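Local coordinates for peptidoglycan DD-endopeptidase ShyB (Vibrio cholerae, PDB 2GU1), which cuts the peptide cross-links between peptidoglycan strands as a zinc-dependent DD-endopeptidase of the bacterial periplasm, probably making room for new glycans, at residues A[39-44]-A[219-224]; A[43-48]-A[77-82]; A[199-204]-A[268-273]; A[215-220]-A[322-327]. All coordinates share one frame; numbering follows the deposited sequence.

Contact 1. Residues A[39-44]-A[219-224]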
loop_
_atom_site.group_PDB
_atom_site.type_symbol
_atom_site.label_atom_id
_atom_site.label_comp_id
_atom_site.label_asym_id
_atom_site.label_seq_id
_atom_site.Cartn_x
_atom_site.Cartn_y
_atom_site.Cartn_z
ATOM N N ASP A 39 7.234 5.142 13.452
ATOM C CA ASP A 39 6.450 4.583 12.346
ATOM C C ASP A 39 5.568 5.598 11.612
ATOM O O ASP A 39 4.919 5.261 10.619
ATOM C CB ASP A 39 5.582 3.411 12.817
ATOM C CG ASP A 39 5.323 2.404 11.699
ATOM O OD1 ASP A 39 6.278 2.110 10.941
ATOM O OD2 ASP A 39 4.184 1.903 11.579
ATOM N N LEU A 40 5.539 6.832 12.100
ATOM C CA LEU A 40 4.758 7.882 11.449
ATOM C C LEU A 40 5.179 8.004 9.989
ATOM O O LEU A 40 4.346 8.148 9.103
ATOM C CB LEU A 40 4.987 9.227 12.150
ATOM C CG LEU A 40 4.610 10.514 11.393
ATOM C CD1 LEU A 40 3.135 10.508 11.056
ATOM C CD2 LEU A 40 4.960 11.725 12.260
ATOM N N ASP A 41 6.481 7.930 9.745
ATOM C CA ASP A 41 7.019 8.070 8.398
ATOM C C ASP A 41 7.013 6.823 7.524
ATOM O O ASP A 41 7.482 6.862 6.384
ATOM C CB ASP A 41 8.437 8.615 8.492
ATOM C CG ASP A 41 8.477 9.971 9.152
ATOM O OD1 ASP A 41 7.820 10.890 8.619
ATOM O OD2 ASP A 41 9.138 10.120 10.199
ATOM N N HIS A 42 6.459 5.729 8.033
ATOM C CA HIS A 42 6.445 4.487 7.273
ATOM C C HIS A 42 5.089 3.803 7.297
ATOM O O HIS A 42 4.663 3.220 6.294
ATOM C CB HIS A 42 7.519 3.565 7.843
ATOM C CG HIS A 42 8.850 4.230 7.984
ATOM N ND1 HIS A 42 9.683 4.461 6.910
ATOM C CD2 HIS A 42 9.459 4.785 9.059
ATOM C CE1 HIS A 42 10.746 5.130 7.316
ATOM N NE2 HIS A 42 10.634 5.339 8.616
ATOM N N LEU A 43 4.424 3.890 8.450
ATOM C CA LEU A 43 3.106 3.302 8.686
ATOM C C LEU A 43 3.045 1.839 8.245
ATOM O O LEU A 43 2.116 1.422 7.552
ATOM C CB LEU A 43 2.018 4.125 7.978
ATOM C CG LEU A 43 1.879 5.590 8.427
ATOM C CD1 LEU A 43 0.899 6.305 7.528
ATOM C CD2 LEU A 43 1.415 5.659 9.881
ATOM N N GLN A 44 4.055 1.074 8.651
ATOM C CA GLN A 44 4.137 -0.348 8.323
ATOM C C GLN A 44 3.360 -1.185 9.352
ATOM O O GLN A 44 2.673 -2.143 9.013
ATOM C CB GLN A 44 5.597 -0.806 8.352
ATOM C CG GLN A 44 6.569 0.039 7.537
ATOM C CD GLN A 44 6.682 -0.422 6.107
ATOM O OE1 GLN A 44 5.692 -0.489 5.381
ATOM N NE2 GLN A 44 7.902 -0.745 5.686
ATOM N N PRO A 219 13.862 11.214 1.031
ATOM C CA PRO A 219 14.226 9.993 1.753
ATOM C C PRO A 219 15.539 10.065 2.520
ATOM O O PRO A 219 15.807 9.221 3.380
ATOM C CB PRO A 219 14.255 8.944 0.646
ATOM C CG PRO A 219 14.763 9.726 -0.518
ATOM C CD PRO A 219 13.962 11.006 -0.426
ATOM N N LYS A 220 16.354 11.069 2.212
ATOM C CA LYS A 220 17.641 11.232 2.880
ATOM C C LYS A 220 17.640 12.322 3.948
ATOM O O LYS A 220 18.683 12.615 4.533
ATOM C CB LYS A 220 18.736 11.529 1.848
ATOM C CG LYS A 220 19.075 10.347 0.943
ATOM C CD LYS A 220 20.049 10.741 -0.171
ATOM C CE LYS A 220 21.381 11.262 0.371
ATOM N NZ LYS A 220 22.148 10.226 1.128
ATOM N N ARG A 221 16.475 12.911 4.212
ATOM C CA ARG A 221 16.368 13.971 5.214
ATOM C C ARG A 221 17.004 13.554 6.541
ATOM O O ARG A 221 16.812 12.429 7.006
ATOM C CB ARG A 221 14.902 14.340 5.451
ATOM C CG ARG A 221 14.715 15.501 6.413
ATOM C CD ARG A 221 13.249 15.728 6.757
ATOM N NE ARG A 221 12.639 14.527 7.318
ATOM C CZ ARG A 221 11.412 14.472 7.829
ATOM N NH1 ARG A 221 10.650 15.559 7.858
ATOM N NH2 ARG A 221 10.944 13.323 8.305
ATOM N N LYS A 222 17.764 14.463 7.143
ATOM C CA LYS A 222 18.418 14.183 8.417
ATOM C C LYS A 222 17.716 14.932 9.541
ATOM O O LYS A 222 17.292 16.076 9.368
ATOM C CB LYS A 222 19.892 14.593 8.368
ATOM C CG LYS A 222 20.732 13.776 7.401
ATOM C CD LYS A 222 22.181 14.249 7.396
ATOM C CE LYS A 222 23.032 13.401 6.462
ATOM N NZ LYS A 222 23.026 11.965 6.862
ATOM N N HIS A 223 17.590 14.280 10.691
ATOM C CA HIS A 223 16.938 14.899 11.833
ATOM C C HIS A 223 17.818 16.027 12.361
ATOM O O HIS A 223 19.027 15.853 12.537
ATOM C CB HIS A 223 16.698 13.875 12.938
ATOM C CG HIS A 223 15.816 14.376 14.038
ATOM N ND1 HIS A 223 14.446 14.458 13.912
ATOM C CD2 HIS A 223 16.109 14.853 15.269
ATOM C CE1 HIS A 223 13.934 14.965 15.020
ATOM N NE2 HIS A 223 14.923 15.214 15.860
ATOM N N PRO A 224 17.220 17.197 12.628
ATOM C CA PRO A 224 17.963 18.352 13.134
ATOM C C PRO A 224 18.631 18.120 14.486
ATOM O O PRO A 224 19.737 18.605 14.726
ATOM C CB PRO A 224 16.897 19.442 13.192
ATOM C CG PRO A 224 15.654 18.665 13.521
ATOM C CD PRO A 224 15.773 17.481 12.590
HETATM O O HOH W 1 8.489 13.413 9.348
#

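Contact 2. Residues A[43-48]-A[77-82]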
loop_
_atom_site.group_PDB
_atom_site.type_symbol
_atom_site.label_atom_id
_atom_site.label_comp_id
_atom_site.label_asym_id
_atom_site.label_seq_id
_atom_site.Cartn_x
_atom_site.Cartn_y
_atom_site.Cartn_z
ATOM N N LEU A 43 4.424 3.890 8.450
ATOM C CA LEU A 43 3.106 3.302 8.686
ATOM C C LEU A 43 3.045 1.839 8.245
ATOM O O LEU A 43 2.116 1.422 7.552
ATOM C CB LEU A 43 2.018 4.125 7.978
ATOM C CG LEU A 43 1.879 5.590 8.427
ATOM C CD1 LEU A 43 0.899 6.305 7.528
ATOM C CD2 LEU A 43 1.415 5.659 9.881
ATOM N N GLN A 44 4.055 1.074 8.651
ATOM C CA GLN A 44 4.137 -0.348 8.323
ATOM C C GLN A 44 3.360 -1.185 9.352
ATOM O O GLN A 44 2.673 -2.143 9.013
ATOM C CB GLN A 44 5.597 -0.806 8.352
ATOM C CG GLN A 44 6.569 0.039 7.537
ATOM C CD GLN A 44 6.682 -0.422 6.107
ATOM O OE1 GLN A 44 5.692 -0.489 5.381
ATOM N NE2 GLN A 44 7.902 -0.745 5.686
ATOM N N LEU A 45 3.482 -0.813 10.616
ATOM C CA LEU A 45 2.844 -1.563 11.694
ATOM C C LEU A 45 1.319 -1.546 11.731
ATOM O O LEU A 45 0.705 -2.431 12.325
ATOM C CB LEU A 45 3.432 -1.106 13.032
ATOM C CG LEU A 45 4.929 -1.454 13.124
ATOM C CD1 LEU A 45 5.575 -0.718 14.292
ATOM C CD2 LEU A 45 5.101 -2.981 13.260
ATOM N N ASP A 46 0.698 -0.563 11.087
ATOM C CA ASP A 46 -0.761 -0.497 11.070
ATOM C C ASP A 46 -1.358 -1.568 10.156
ATOM O O ASP A 46 -2.531 -1.925 10.283
ATOM C CB ASP A 46 -1.234 0.872 10.588
ATOM C CG ASP A 46 -1.493 1.833 11.721
ATOM O OD1 ASP A 46 -1.978 2.940 11.440
ATOM O OD2 ASP A 46 -1.219 1.491 12.889
ATOM N N MET A 47 -0.553 -2.080 9.237
ATOM C CA MET A 47 -1.039 -3.086 8.303
ATOM C C MET A 47 -0.644 -4.524 8.636
ATOM O O MET A 47 -0.630 -5.366 7.743
ATOM C CB MET A 47 -0.573 -2.750 6.882
ATOM C CG MET A 47 0.935 -2.841 6.666
ATOM S SD MET A 47 1.447 -2.511 4.949
ATOM C CE MET A 47 1.782 -0.750 5.009
ATOM N N ILE A 48 -0.330 -4.813 9.903
ATOM C CA ILE A 48 0.052 -6.178 10.275
ATOM C C ILE A 48 -1.087 -7.135 9.975
ATOM O O ILE A 48 -2.240 -6.869 10.308
ATOM C CB ILE A 48 0.416 -6.317 11.768
ATOM C CG1 ILE A 48 -0.761 -5.874 12.641
ATOM C CG2 ILE A 48 1.667 -5.533 12.061
ATOM C CD1 ILE A 48 -0.594 -6.194 14.114
ATOM N N ALA A 77 10.944 -4.878 8.555
ATOM C CA ALA A 77 11.130 -3.528 9.073
ATOM C C ALA A 77 11.813 -3.711 10.427
ATOM O O ALA A 77 11.323 -4.462 11.269
ATOM C CB ALA A 77 9.779 -2.841 9.255
ATOM N N ILE A 78 12.939 -3.037 10.629
ATOM C CA ILE A 78 13.695 -3.162 11.868
ATOM C C ILE A 78 13.650 -1.881 12.701
ATOM O O ILE A 78 14.071 -0.816 12.243
ATOM C CB ILE A 78 15.149 -3.510 11.544
ATOM C CG1 ILE A 78 15.177 -4.746 10.643
ATOM C CG2 ILE A 78 15.939 -3.727 12.832
ATOM C CD1 ILE A 78 16.517 -5.005 9.988
ATOM N N TYR A 79 13.128 -1.992 13.921
ATOM C CA TYR A 79 13.010 -0.854 14.832
ATOM C C TYR A 79 14.031 -1.031 15.958
ATOM O O TYR A 79 13.883 -1.907 16.818
ATOM C CB TYR A 79 11.584 -0.780 15.397
ATOM C CG TYR A 79 10.509 -0.601 14.330
ATOM C CD1 TYR A 79 10.003 0.663 14.026
ATOM C CD2 TYR A 79 10.038 -1.695 13.588
ATOM C CE1 TYR A 79 9.047 0.842 13.007
ATOM C CE2 TYR A 79 9.090 -1.525 12.567
ATOM C CZ TYR A 79 8.599 -0.259 12.284
ATOM O OH TYR A 79 7.652 -0.092 11.286
ATOM N N THR A 80 15.061 -0.188 15.953
ATOM C CA THR A 80 16.127 -0.277 16.948
ATOM C C THR A 80 16.149 0.852 17.969
ATOM O O THR A 80 16.043 2.026 17.611
ATOM C CB THR A 80 17.497 -0.333 16.253
ATOM O OG1 THR A 80 17.524 -1.446 15.353
ATOM C CG2 THR A 80 18.613 -0.494 17.276
ATOM N N ARG A 81 16.297 0.490 19.243
ATOM C CA ARG A 81 16.351 1.480 20.311
ATOM C C ARG A 81 17.714 2.169 20.324
ATOM O O ARG A 81 18.754 1.516 20.216
ATOM C CB ARG A 81 16.083 0.836 21.677
ATOM C CG ARG A 81 16.200 1.826 22.836
ATOM C CD ARG A 81 15.505 1.348 24.100
ATOM N NE ARG A 81 16.047 0.094 24.616
ATOM C CZ ARG A 81 17.294 -0.072 25.042
ATOM N NH1 ARG A 81 18.150 0.943 25.019
ATOM N NH2 ARG A 81 17.685 -1.257 25.493
ATOM N N GLU A 82 17.692 3.493 20.446
ATOM C CA GLU A 82 18.908 4.303 20.466
ATOM C C GLU A 82 19.274 4.684 21.905
ATOM O O GLU A 82 18.442 4.598 22.812
ATOM C CB GLU A 82 18.701 5.573 19.631
ATOM C CG GLU A 82 18.471 5.346 18.139
ATOM C CD GLU A 82 19.687 4.771 17.426
ATOM O OE1 GLU A 82 20.791 4.804 18.010
ATOM O OE2 GLU A 82 19.543 4.297 16.279
#

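Contact 3. Residues A[199-204]-A[268-273]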
loop_
_atom_site.group_PDB
_atom_site.type_symbol
_atom_site.label_atom_id
_atom_site.label_comp_id
_atom_site.label_asym_id
_atom_site.label_seq_id
_atom_site.Cartn_x
_atom_site.Cartn_y
_atom_site.Cartn_z
ATOM N N ARG A 199 -7.311 4.617 -15.971
ATOM C CA ARG A 199 -7.224 6.071 -16.023
ATOM C C ARG A 199 -5.979 6.626 -15.358
ATOM O O ARG A 199 -5.432 6.022 -14.444
ATOM C CB ARG A 199 -8.468 6.710 -15.399
ATOM C CG ARG A 199 -9.719 6.557 -16.255
ATOM C CD ARG A 199 -10.637 7.761 -16.108
ATOM N NE ARG A 199 -11.264 7.832 -14.794
ATOM C CZ ARG A 199 -11.980 8.869 -14.368
ATOM N NH1 ARG A 199 -12.153 9.924 -15.153
ATOM N NH2 ARG A 199 -12.529 8.848 -13.160
ATOM N N ALA A 200 -5.532 7.780 -15.840
ATOM C CA ALA A 200 -4.361 8.443 -15.291
ATOM C C ALA A 200 -4.747 9.104 -13.975
ATOM O O ALA A 200 -5.918 9.088 -13.575
ATOM C CB ALA A 200 -3.837 9.493 -16.270
ATOM N N PHE A 201 -3.761 9.698 -13.312
ATOM C CA PHE A 201 -3.983 10.344 -12.027
ATOM C C PHE A 201 -3.872 11.855 -12.133
ATOM O O PHE A 201 -3.296 12.388 -13.085
ATOM C CB PHE A 201 -2.922 9.896 -11.019
ATOM C CG PHE A 201 -2.838 8.405 -10.821
ATOM C CD1 PHE A 201 -1.596 7.782 -10.710
ATOM C CD2 PHE A 201 -3.984 7.640 -10.677
ATOM C CE1 PHE A 201 -1.500 6.415 -10.453
ATOM C CE2 PHE A 201 -3.903 6.271 -10.421
ATOM C CZ PHE A 201 -2.662 5.657 -10.306
ATOM N N ASN A 202 -4.433 12.540 -11.146
ATOM C CA ASN A 202 -4.296 13.982 -11.080
ATOM C C ASN A 202 -2.998 14.150 -10.294
ATOM O O ASN A 202 -2.655 13.306 -9.469
ATOM C CB ASN A 202 -5.452 14.620 -10.309
ATOM C CG ASN A 202 -6.740 14.640 -11.106
ATOM O OD1 ASN A 202 -6.716 14.752 -12.330
ATOM N ND2 ASN A 202 -7.871 14.550 -10.417
ATOM N N ARG A 203 -2.268 15.221 -10.550
ATOM C CA ARG A 203 -1.020 15.454 -9.835
ATOM C C ARG A 203 -1.238 15.895 -8.378
ATOM O O ARG A 203 -0.519 15.460 -7.478
ATOM C CB ARG A 203 -0.204 16.520 -10.565
ATOM C CG ARG A 203 1.048 16.951 -9.818
ATOM C CD ARG A 203 2.080 15.857 -9.833
ATOM N NE ARG A 203 2.668 15.713 -11.161
ATOM C CZ ARG A 203 3.521 14.754 -11.507
ATOM N NH1 ARG A 203 3.899 13.834 -10.617
ATOM N NH2 ARG A 203 3.999 14.714 -12.748
ATOM N N TYR A 204 -2.242 16.744 -8.158
ATOM C CA TYR A 204 -2.541 17.304 -6.836
ATOM C C TYR A 204 -3.794 16.797 -6.126
ATOM O O TYR A 204 -4.823 16.572 -6.757
ATOM C CB TYR A 204 -2.653 18.832 -6.952
ATOM C CG TYR A 204 -1.398 19.494 -7.475
ATOM C CD1 TYR A 204 -0.288 19.673 -6.655
ATOM C CD2 TYR A 204 -1.308 19.904 -8.805
ATOM C CE1 TYR A 204 0.889 20.245 -7.145
ATOM C CE2 TYR A 204 -0.145 20.473 -9.304
ATOM C CZ TYR A 204 0.950 20.641 -8.472
ATOM O OH TYR A 204 2.106 21.201 -8.971
ATOM N N ILE A 268 -5.789 4.831 -0.221
ATOM C CA ILE A 268 -6.608 4.393 -1.330
ATOM C C ILE A 268 -5.761 3.527 -2.244
ATOM O O ILE A 268 -4.593 3.828 -2.485
ATOM C CB ILE A 268 -7.153 5.611 -2.128
ATOM C CG1 ILE A 268 -8.146 6.394 -1.258
ATOM C CG2 ILE A 268 -7.812 5.151 -3.422
ATOM C CD1 ILE A 268 -8.721 7.621 -1.936
ATOM N N GLU A 269 -6.337 2.428 -2.717
ATOM C CA GLU A 269 -5.629 1.552 -3.635
ATOM C C GLU A 269 -6.225 1.841 -5.000
ATOM O O GLU A 269 -7.427 1.674 -5.213
ATOM C CB GLU A 269 -5.825 0.083 -3.255
ATOM C CG GLU A 269 -5.160 -0.881 -4.222
ATOM C CD GLU A 269 -5.098 -2.303 -3.685
ATOM O OE1 GLU A 269 -6.155 -2.830 -3.271
ATOM O OE2 GLU A 269 -3.992 -2.893 -3.678
ATOM N N HIS A 270 -5.380 2.301 -5.913
ATOM C CA HIS A 270 -5.804 2.657 -7.256
ATOM C C HIS A 270 -5.779 1.465 -8.201
ATOM O O HIS A 270 -6.671 1.310 -9.036
ATOM C CB HIS A 270 -4.916 3.783 -7.764
ATOM C CG HIS A 270 -4.949 4.990 -6.882
ATOM N ND1 HIS A 270 -6.085 5.754 -6.717
ATOM C CD2 HIS A 270 -4.016 5.521 -6.058
ATOM C CE1 HIS A 270 -5.850 6.703 -5.828
ATOM N NE2 HIS A 270 -4.603 6.583 -5.412
ATOM N N ASN A 271 -4.746 0.639 -8.071
ATOM C CA ASN A 271 -4.626 -0.574 -8.874
ATOM C C ASN A 271 -3.587 -1.476 -8.215
ATOM O O ASN A 271 -3.183 -1.223 -7.084
ATOM C CB ASN A 271 -4.262 -0.247 -10.333
ATOM C CG ASN A 271 -2.831 0.231 -10.502
ATOM O OD1 ASN A 271 -2.095 0.403 -9.535
ATOM N ND2 ASN A 271 -2.431 0.450 -11.755
ATOM N N SER A 272 -3.164 -2.529 -8.904
ATOM C CA SER A 272 -2.195 -3.465 -8.345
ATOM C C SER A 272 -0.844 -2.859 -7.961
ATOM O O SER A 272 -0.094 -3.447 -7.179
ATOM C CB SER A 272 -1.961 -4.617 -9.333
ATOM O OG SER A 272 -1.604 -4.126 -10.618
ATOM N N VAL A 273 -0.546 -1.674 -8.486
ATOM C CA VAL A 273 0.738 -1.033 -8.231
ATOM C C VAL A 273 0.700 0.236 -7.364
ATOM O O VAL A 273 1.554 0.429 -6.493
ATOM C CB VAL A 273 1.414 -0.689 -9.590
ATOM C CG1 VAL A 273 2.715 0.056 -9.372
ATOM C CG2 VAL A 273 1.654 -1.979 -10.395
#

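Contact 4. Residues A[215-220]-A[322-327]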
loop_
_atom_site.group_PDB
_atom_site.type_symbol
_atom_site.label_atom_id
_atom_site.label_comp_id
_atom_site.label_asym_id
_atom_site.label_seq_id
_atom_site.Cartn_x
_atom_site.Cartn_y
_atom_site.Cartn_z
ATOM N N SER A 215 7.052 21.373 2.167
ATOM C CA SER A 215 8.088 20.372 2.404
ATOM C C SER A 215 7.872 19.207 1.445
ATOM O O SER A 215 6.860 18.514 1.525
ATOM C CB SER A 215 8.019 19.872 3.847
ATOM O OG SER A 215 8.968 18.844 4.062
ATOM N N GLY A 216 8.824 18.993 0.540
ATOM C CA GLY A 216 8.695 17.924 -0.435
ATOM C C GLY A 216 9.269 16.586 -0.018
ATOM O O GLY A 216 9.786 16.434 1.087
ATOM N N PHE A 217 9.172 15.617 -0.922
ATOM C CA PHE A 217 9.669 14.258 -0.712
ATOM C C PHE A 217 11.188 14.284 -0.553
ATOM O O PHE A 217 11.878 14.930 -1.338
ATOM C CB PHE A 217 9.305 13.397 -1.929
ATOM C CG PHE A 217 9.696 11.946 -1.806
ATOM C CD1 PHE A 217 8.891 11.050 -1.105
ATOM C CD2 PHE A 217 10.845 11.462 -2.435
ATOM C CE1 PHE A 217 9.217 9.688 -1.038
ATOM C CE2 PHE A 217 11.180 10.107 -2.374
ATOM C CZ PHE A 217 10.365 9.218 -1.673
ATOM N N ASN A 218 11.704 13.587 0.458
ATOM C CA ASN A 218 13.148 13.522 0.691
ATOM C C ASN A 218 13.497 12.364 1.615
ATOM O O ASN A 218 13.453 12.493 2.837
ATOM C CB ASN A 218 13.673 14.832 1.285
ATOM C CG ASN A 218 15.165 14.773 1.596
ATOM O OD1 ASN A 218 15.897 13.940 1.048
ATOM N ND2 ASN A 218 15.622 15.662 2.469
ATOM N N PRO A 219 13.862 11.214 1.031
ATOM C CA PRO A 219 14.226 9.993 1.753
ATOM C C PRO A 219 15.539 10.065 2.520
ATOM O O PRO A 219 15.807 9.221 3.380
ATOM C CB PRO A 219 14.255 8.944 0.646
ATOM C CG PRO A 219 14.763 9.726 -0.518
ATOM C CD PRO A 219 13.962 11.006 -0.426
ATOM N N LYS A 220 16.354 11.069 2.212
ATOM C CA LYS A 220 17.641 11.232 2.880
ATOM C C LYS A 220 17.640 12.322 3.948
ATOM O O LYS A 220 18.683 12.615 4.533
ATOM C CB LYS A 220 18.736 11.529 1.848
ATOM C CG LYS A 220 19.075 10.347 0.943
ATOM C CD LYS A 220 20.049 10.741 -0.171
ATOM C CE LYS A 220 21.381 11.262 0.371
ATOM N NZ LYS A 220 22.148 10.226 1.128
ATOM N N PRO A 322 7.263 4.274 -1.060
ATOM C CA PRO A 322 6.952 5.680 -1.336
ATOM C C PRO A 322 7.854 6.298 -2.410
ATOM O O PRO A 322 9.034 5.974 -2.507
ATOM C CB PRO A 322 7.100 6.350 0.033
ATOM C CG PRO A 322 8.066 5.466 0.764
ATOM C CD PRO A 322 7.641 4.071 0.348
ATOM N N VAL A 323 7.271 7.165 -3.237
ATOM C CA VAL A 323 8.009 7.845 -4.298
ATOM C C VAL A 323 7.568 9.308 -4.268
ATOM O O VAL A 323 6.509 9.630 -3.723
ATOM C CB VAL A 323 7.682 7.264 -5.699
ATOM C CG1 VAL A 323 7.906 5.751 -5.717
ATOM C CG2 VAL A 323 6.250 7.607 -6.086
ATOM N N ASP A 324 8.383 10.185 -4.845
ATOM C CA ASP A 324 8.074 11.611 -4.891
ATOM C C ASP A 324 6.787 11.807 -5.694
ATOM O O ASP A 324 6.754 11.533 -6.893
ATOM C CB ASP A 324 9.225 12.372 -5.558
ATOM C CG ASP A 324 9.138 13.867 -5.343
ATOM O OD1 ASP A 324 8.009 14.401 -5.282
ATOM O OD2 ASP A 324 10.205 14.513 -5.240
ATOM N N ALA A 325 5.732 12.276 -5.030
ATOM C CA ALA A 325 4.444 12.493 -5.683
ATOM C C ALA A 325 4.526 13.526 -6.805
ATOM O O ALA A 325 3.709 13.521 -7.718
ATOM C CB ALA A 325 3.410 12.938 -4.660
ATOM N N MET A 326 5.514 14.411 -6.734
ATOM C CA MET A 326 5.665 15.441 -7.754
ATOM C C MET A 326 6.607 15.063 -8.904
ATOM O O MET A 326 6.890 15.898 -9.761
ATOM C CB MET A 326 6.154 16.734 -7.104
ATOM C CG MET A 326 5.269 17.244 -5.981
ATOM S SD MET A 326 3.612 17.718 -6.525
ATOM C CE MET A 326 2.682 16.216 -6.218
ATOM N N LYS A 327 7.074 13.816 -8.941
ATOM C CA LYS A 327 8.006 13.397 -9.993
ATOM C C LYS A 327 7.424 13.313 -11.409
ATOM O O LYS A 327 6.253 12.988 -11.608
ATOM C CB LYS A 327 8.667 12.064 -9.627
ATOM C CG LYS A 327 7.818 10.831 -9.832
ATOM C CD LYS A 327 8.648 9.595 -9.533
ATOM C CE LYS A 327 7.900 8.319 -9.857
ATOM N NZ LYS A 327 8.783 7.126 -9.717
HETATM O O HOH W 2 7.497 16.370 -3.317
#

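Contact 1. Residues A[39-44]-A[219-224]
A long salt bridge, supplemented by a bridging water, at the protein surface joins Asp-41, in the LysM-like domain, to Arg-221, in the loop between strands 213-215 and 235-237 of the peptidase sheet, beside the catalytic zinc. The direct approach is loose, Asp-41 OD1 lying 4.0 Å from Arg-221 NH2, and the carboxylate and guanidinium planes stand 82° apart, so the two-pronged, coplanar pairing of the two groups is absent. Water 1 closes the gap: it donates to Asp-41 OD1 at 2.7 Å and accepts from Arg-221 NH2 at 2.7 Å, sitting in the plane of the guanidinium at its edge. Arg-221 reaches this point with CG anti to the backbone N (chi1 -176°) and a bend at chi3. Its NE donates to the carbonyl of Val-230, a second hold on the group besides the aspartate and water. The side chain of Arg-221 packs on His-232, a zinc ligand, and its nearest atom is about 6 Å from the zinc ion; Asp-41 and His-313, another ligand, have their nearest side-chain atoms about 5 Å apart. The LysM-like domain therefore borders the active site here. Residues 39-44 follow helix 29-38 and lead toward strand 53-58.

Contact 2. Residues A[43-48]-A[77-82]
Leu-45, with CG anti to its carbonyl carbon (chi1 -64°), and Tyr-79, whose first torsion is of the same kind (chi1 -60°), are sent at each other from opposite directions within the LysM-like domain. The contact packs the loop after helix 29-38, which makes a short 3-10 turn at residues 45-46, against strand 75-81 of the domain's antiparallel sheet. Leu-45 CD1 lies over one face of the Tyr-79 ring, 4.1 Å from the centroid and 28° off the normal, which is a CH-pi contact. The methyl is displaced toward the phenol end, since its distance to Tyr-79 CZ is 3.7 Å. Ile-35 of helix 29-38 touches both side chains, so the pair belongs to the buried layer between helix and sheet. The hydroxyl is wedged among aliphatic carbons, with Leu-45 CG at 3.6 Å from Tyr-79 OH. Its polar need is met by Asp-39, whose OD1 is hydrogen-bonded to it, while Asp-39 OD2 takes the backbone N of Leu-45; one carboxylate thus ties the phenol and the turn together. Gln-44 bends away at chi2 to put its amide nitrogen on Tyr-89 OH, leaving Gln-44 CB 3.7 Å from Tyr-79 OH.

Contact 3. Residues A[199-204]-A[268-273]
The end of strand 265-269, in the curled antiparallel sheet of the M23 peptidase fold, is where Phe-201 and His-270 form an oblique aromatic pair, away from the zinc site. Residues 199-204 are an irregular linker running from strand 189-191 toward strand 213-215, and Phe-201 is the residue they press onto this strand end. The ring centroids of Phe-201 and His-270 are 5.1 Å apart and the planes meet at 53°, a pairing that is neither a stack nor edge-to-face. Most of the touching is done at one end of the phenyl ring: Phe-201 CE2 is 3.8 Å from His-270 CB and 3.9 Å from His-270 CG, and Phe-201 CZ is 3.9 Å from His-270 CB. Thus the methylene and the root of the imidazole, rather than its nitrogens, carry the packing. Both nitrogens are engaged elsewhere: ND1 bonds to the carbonyl of Asp-250 and NE2 to the hydroxyl of Thr-276. These two bonds fix the rotation of the buried imidazole. Tyr-274 meets Phe-201 edge-to-face, so the phenyl has aromatic neighbours from before and after the chain reversal that follows His-270. That reversal includes an Asx turn, in which Asn-271 OD1, which also takes Tyr-274 N, accepts from Val-273 N at 2.8 Å, the donor standing 58° out of the carbonyl plane.

Contact 4. Residues A[215-220]-A[322-327]
Phe-217 starts its contact at CB, which packs against the carboxylate of Asp-324, 3.5 Å from Asp-324 CG. With Phe-217 CG anti to the backbone N (chi1 -177°), the ring is laid along the backbone of residues 322-324. Phe-217 CG is 3.5 Å from Asp-324 CA, and on one flank Phe-217 CD2 meets Asp-324 CB at 3.6 Å. On the other, CD1 and CE1 lie against the carbonyl of Val-323, whose C sits over one ring face, offset toward the rim and 3.6 Å from Phe-217 CE1. Asp-324 N stands over the centre of the same face, so a peptide group rather than a side chain forms this floor. At the tip, Phe-217 CZ reaches Pro-322 O at 3.6 Å. Polar contact is indirect: water 2 accepts from Phe-217 N at 3.0 Å and donates to Asp-324 OD1. The same oxygen receives Met-326 N in an Asx turn at the start of the type I turn 324-327. Next to Phe-217, the carbonyl of Gly-216 accepts from ND1 of the zinc ligand His-232, making this a second-shell neighbourhood of the metal. Residues 215-220 leave strand 213-215 toward strand 235-237, while residues 322-327 begin on strand 321-323, which pairs with strand 312-318.

Contact 2 is the buried one of the four, internal to the LysM-like domain and mostly apolar, with one phenol hydroxyl satisfied by Asp-39; contact 3 is partly buried, whereas contacts 1 and 4 lie at the surface near the zinc. Contacts 1 and 2 share the loop after helix 29-38 and are tied by that same aspartate. Contacts 1 and 4 draw on the loop between strands 213-215 and 235-237, and each uses a water to bridge polar groups, but one joins charged side chains of two domains and the other lays a ring on backbone. Contacts 3 and 4 reach the same peptidase sheet and meet where Arg-203 NH1 binds the carbonyls of Ala-325 and Lys-327.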